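Local coordinates for phytoene synthase (Enterococcus hirae, PDB 5IYS), which probably joins two farnesyl diphosphate molecules head to head, with the help of magnesium, into a thirty-carbon precursor such as dehydrosqualene, at residues 257-260 and 265-268; 272-275 and 280-283. One frame throughout, in Å; residues are numbered along the deposited sequence.

Contact 1 of 2, residues 257-260 and 265-268; sequences RKQH and DNKN
Q259 and N266 bring their side-chain amides together across the turn that leaves helix 236-258, while their CA atoms stay 8.6 Å apart. The close part is narrow. Q259 NE2 lies 3.0 Å from N266 ND2 as modelled, although the N266 amide is probably turned over in the model, which leaves the bonding here undecided, and the two amide planes are inclined by 39°. The two side chains slide past each other in opposite directions, and Q259 spans the gap because it is fully extended beyond CG (chi2 177°). Its amide is gripped at both ends: NE2 bonds to the hydroxyl of S262 and OE1 accepts from K269. N266 is buried, with R172 of helix 155-172 against it.

Q259 is the first residue to leave helical geometry. H260, at positive phi, is the C-prime residue of a Schellman motif, its N bonded to R257 O at 2.8 Å, and this turns the chain out of the helix.

The loose side belongs to D265, an exposed residue. It comes to Q259 through its backbone, D265 O being 3.9 Å from Q259 NE2, while its carboxylate pairs with K269.

Contact 2 of 2, residues 272-275 and 280-283; sequences HYRK and KEVK
This is a surface salt bridge within a single helix, joining R274 in the first turn of helix 272-287 to E281 two turns further on. The seven-residue spacing puts both residues on the same flank of the helix, with R274 CA and E281 CA 10.4 Å apart, and only the ends of the side chains meet. R274 NH1 donates to E281 OE2 at 3.3 Å. The bond is long but fairly straight, with an N-H...O angle of 152°. OE2 is approached on its syn side, somewhat out of the carboxylate plane, and it sits near the edge of the guanidinium. R274 NH2 is further from the same oxygen, E281 OE2, at 3.8 Å, so the pair is held by one bond rather than a two-pronged one, and the two planar groups are turned 47° against each other.

The side chains cross at about a right angle. The CB of R274 starts off away from E281; a bend at chi2 (57°) then swings the guanidinium round along the helix. E281 already heads toward R274 and reaches it with a chain extended beyond CG.

The guanidinium has other partners. Its NE forms a salt bridge with E251 of helix 236-258, and NH1 also bonds to Q277 OE1, one turn along, so its place is set from several directions. On another flank the same helix is buried, V282 lying on A243 and F247 of helix 236-258, and K275 on S29 and L32 of helix 28-34. The arrangement is that of an i to i+7 ion pair on a partly exposed flank of a helix whose other side packs against the fold, here the last helix of the all-alpha squalene/phytoene synthase fold.

In the fold
The two contacts follow one another along the chain, contact 1 closing before contact 2 opens, with centres about 18 Å apart and no touch between them. Contact 1 spans the turn after helix 236-258, and contact 2 runs along helix 272-287, the next helix in the chain. Only contact 1 borders the active site: K267 forms a salt bridge to a bound thiodiphosphate analogue, and the N266 side chain is about 5 Å from that of D173, which binds magnesium in another structure of this protein, though not in this one, about 10 Å from the analogue and about 11 Å from a magnesium ion. Contact 2 lies away from these sites.

Contact 1 of 2, residues 257-260 and 265-268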
loop_
_atom_site.group_PDB
_atom_site.type_symbol
_atom_site.label_atom_id
_atom_site.label_comp_id
_atom_site.label_asym_id
_atom_site.label_seq_id
_atom_site.Cartn_x
_atom_site.Cartn_y
_atom_site.Cartn_z
ATOM N N ARG A 257 17.612 -8.664 2.340
ATOM C CA ARG A 257 18.932 -8.725 2.958
ATOM C C ARG A 257 19.390 -10.177 3.161
ATOM O O ARG A 257 20.513 -10.527 2.811
ATOM C CB ARG A 257 18.921 -7.979 4.290
ATOM C CG ARG A 257 18.764 -6.491 4.176
ATOM C CD ARG A 257 18.525 -5.906 5.546
ATOM N NE ARG A 257 18.568 -4.450 5.536
ATOM C CZ ARG A 257 17.621 -3.673 6.042
ATOM N NH1 ARG A 257 16.581 -4.221 6.654
ATOM N NH2 ARG A 257 17.756 -2.352 6.029
ATOM N N LYS A 258 18.519 -11.039 3.687
ATOM C CA LYS A 258 18.906 -12.415 3.992
ATOM C C LYS A 258 19.277 -13.161 2.724
ATOM O O LYS A 258 20.133 -14.045 2.758
ATOM C CB LYS A 258 17.797 -13.185 4.719
ATOM C CG LYS A 258 17.523 -12.730 6.151
ATOM C CD LYS A 258 18.801 -12.446 6.934
ATOM C CE LYS A 258 19.232 -10.976 6.843
ATOM N NZ LYS A 258 18.228 -10.046 7.459
ATOM N N GLN A 259 18.610 -12.846 1.618
ATOM C CA GLN A 259 18.931 -13.450 0.330
ATOM C C GLN A 259 20.065 -12.695 -0.353
ATOM O O GLN A 259 20.274 -12.802 -1.562
ATOM C CB GLN A 259 17.686 -13.515 -0.560
ATOM C CG GLN A 259 16.591 -14.462 -0.017
ATOM C CD GLN A 259 15.328 -14.464 -0.875
ATOM O OE1 GLN A 259 14.345 -15.155 -0.571
ATOM N NE2 GLN A 259 15.316 -13.619 -1.898
ATOM N N HIS A 260 20.789 -11.919 0.451
ATOM C CA HIS A 260 21.999 -11.213 0.020
ATOM C C HIS A 260 21.741 -10.239 -1.135
ATOM O O HIS A 260 22.549 -10.127 -2.073
ATOM C CB HIS A 260 23.159 -12.182 -0.272
ATOM C CG HIS A 260 23.300 -13.287 0.730
ATOM N ND1 HIS A 260 23.660 -13.067 2.046
ATOM C CD2 HIS A 260 23.097 -14.622 0.615
ATOM C CE1 HIS A 260 23.651 -14.216 2.702
ATOM N NE2 HIS A 260 23.306 -15.172 1.859
ATOM N N ASP A 265 12.593 -12.378 -7.495
ATOM C CA ASP A 265 11.984 -13.470 -6.755
ATOM C C ASP A 265 11.956 -13.169 -5.257
ATOM O O ASP A 265 12.348 -14.008 -4.442
ATOM C CB ASP A 265 12.740 -14.779 -7.038
ATOM C CG ASP A 265 12.107 -15.969 -6.352
ATOM O OD1 ASP A 265 10.868 -16.091 -6.422
ATOM O OD2 ASP A 265 12.837 -16.744 -5.695
ATOM N N ASN A 266 11.449 -11.990 -4.903
ATOM C CA ASN A 266 11.457 -11.529 -3.514
ATOM C C ASN A 266 10.050 -11.496 -2.914
ATOM O O ASN A 266 9.875 -11.195 -1.730
ATOM C CB ASN A 266 12.085 -10.132 -3.414
ATOM C CG ASN A 266 13.582 -10.139 -3.697
ATOM O OD1 ASN A 266 14.132 -9.184 -4.247
ATOM N ND2 ASN A 266 14.257 -11.183 -3.244
ATOM N N LYS A 267 9.060 -11.847 -3.727
ATOM C CA LYS A 267 7.677 -11.801 -3.295
ATOM C C LYS A 267 7.296 -13.104 -2.604
ATOM O O LYS A 267 7.846 -14.166 -2.919
ATOM C CB LYS A 267 6.740 -11.582 -4.485
ATOM C CG LYS A 267 6.785 -10.198 -5.098
ATOM C CD LYS A 267 5.807 -10.112 -6.273
ATOM C CE LYS A 267 6.295 -9.097 -7.310
ATOM N NZ LYS A 267 5.283 -8.053 -7.709
ATOM N N ASN A 268 6.301 -13.019 -1.726
ATOM C CA ASN A 268 5.722 -14.216 -1.128
ATOM C C ASN A 268 6.826 -15.005 -0.437
ATOM O O ASN A 268 6.810 -16.236 -0.450
ATOM C CB ASN A 268 5.063 -15.082 -2.209
ATOM C CG ASN A 268 3.912 -14.373 -2.906
ATOM O OD1 ASN A 268 3.023 -13.801 -2.262
ATOM N ND2 ASN A 268 3.918 -14.417 -4.232
#

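Contact 2 of 2, residues 272-275 and 280-283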
loop_
_atom_site.group_PDB
_atom_site.type_symbol
_atom_site.label_atom_id
_atom_site.label_comp_id
_atom_site.label_asym_id
_atom_site.label_seq_id
_atom_site.Cartn_x
_atom_site.Cartn_y
_atom_site.Cartn_z
ATOM N N HIS A 272 4.106 -18.040 6.455
ATOM C CA HIS A 272 3.011 -18.020 7.418
ATOM C C HIS A 272 3.584 -18.093 8.831
ATOM O O HIS A 272 3.105 -17.410 9.742
ATOM C CB HIS A 272 2.081 -19.203 7.183
ATOM C CG HIS A 272 1.018 -19.333 8.228
ATOM N ND1 HIS A 272 1.140 -20.179 9.312
ATOM C CD2 HIS A 272 -0.141 -18.653 8.403
ATOM C CE1 HIS A 272 0.062 -20.071 10.069
ATOM N NE2 HIS A 272 -0.742 -19.172 9.527
ATOM N N TYR A 273 4.564 -18.972 9.032
ATOM C CA TYR A 273 5.197 -19.084 10.341
ATOM C C TYR A 273 5.728 -17.714 10.806
ATOM O O TYR A 273 5.558 -17.323 11.950
ATOM C CB TYR A 273 6.342 -20.107 10.266
ATOM C CG TYR A 273 7.125 -20.289 11.542
ATOM C CD1 TYR A 273 6.681 -21.183 12.521
ATOM C CD2 TYR A 273 8.348 -19.665 11.727
ATOM C CE1 TYR A 273 7.449 -21.452 13.651
ATOM C CE2 TYR A 273 9.104 -19.887 12.888
ATOM C CZ TYR A 273 8.656 -20.801 13.833
ATOM O OH TYR A 273 9.431 -21.073 14.945
ATOM N N ARG A 274 6.490 -17.034 9.960
ATOM C CA ARG A 274 7.052 -15.733 10.292
ATOM C C ARG A 274 5.998 -14.625 10.512
ATOM O O ARG A 274 6.084 -13.827 11.452
ATOM C CB ARG A 274 8.025 -15.337 9.173
ATOM C CG ARG A 274 8.818 -14.092 9.438
ATOM C CD ARG A 274 9.629 -14.191 10.723
ATOM N NE ARG A 274 10.269 -12.898 10.946
ATOM C CZ ARG A 274 10.397 -12.315 12.123
ATOM N NH1 ARG A 274 10.042 -12.976 13.210
ATOM N NH2 ARG A 274 10.922 -11.101 12.205
ATOM N N LYS A 275 4.915 -14.705 9.761
ATOM C CA LYS A 275 3.762 -13.817 9.983
ATOM C C LYS A 275 3.139 -14.004 11.352
ATOM O O LYS A 275 2.816 -13.032 12.040
ATOM C CB LYS A 275 2.700 -13.996 8.912
ATOM C CG LYS A 275 3.172 -13.468 7.553
ATOM C CD LYS A 275 2.106 -13.668 6.476
ATOM C CE LYS A 275 2.665 -13.303 5.093
ATOM N NZ LYS A 275 1.913 -13.942 3.978
ATOM N N LYS A 280 2.559 -11.908 17.120
ATOM C CA LYS A 280 2.872 -11.975 18.540
ATOM C C LYS A 280 3.814 -10.843 18.925
ATOM O O LYS A 280 3.646 -10.255 19.993
ATOM C CB LYS A 280 3.522 -13.315 18.913
ATOM C CG LYS A 280 2.548 -14.510 18.832
ATOM C CD LYS A 280 3.229 -15.811 19.245
ATOM C CE LYS A 280 2.157 -16.844 19.572
ATOM N NZ LYS A 280 1.693 -17.381 18.283
ATOM N N GLU A 281 4.836 -10.574 18.109
ATOM C CA GLU A 281 5.674 -9.413 18.375
ATOM C C GLU A 281 4.859 -8.139 18.444
ATOM O O GLU A 281 5.223 -7.224 19.173
ATOM C CB GLU A 281 6.765 -9.191 17.330
ATOM C CG GLU A 281 7.880 -10.200 17.354
ATOM C CD GLU A 281 8.882 -9.976 16.236
ATOM O OE1 GLU A 281 9.068 -8.811 15.818
ATOM O OE2 GLU A 281 9.459 -10.981 15.763
ATOM N N VAL A 282 3.913 -7.996 17.523
ATOM C CA VAL A 282 3.095 -6.796 17.460
ATOM C C VAL A 282 2.296 -6.675 18.748
ATOM O O VAL A 282 2.284 -5.612 19.369
ATOM C CB VAL A 282 2.196 -6.821 16.197
ATOM C CG1 VAL A 282 0.906 -6.023 16.385
ATOM C CG2 VAL A 282 3.017 -6.315 15.010
ATOM N N LYS A 283 1.766 -7.803 19.216
ATOM C CA LYS A 283 0.964 -7.786 20.430
ATOM C C LYS A 283 1.829 -7.375 21.635
ATOM O O LYS A 283 1.370 -6.578 22.455
ATOM C CB LYS A 283 0.281 -9.129 20.667
ATOM C CG LYS A 283 -0.621 -9.141 21.896
ATOM C CD LYS A 283 -1.451 -10.404 21.978
ATOM C CE LYS A 283 -0.622 -11.561 22.499
ATOM N NZ LYS A 283 -1.460 -12.706 22.987
#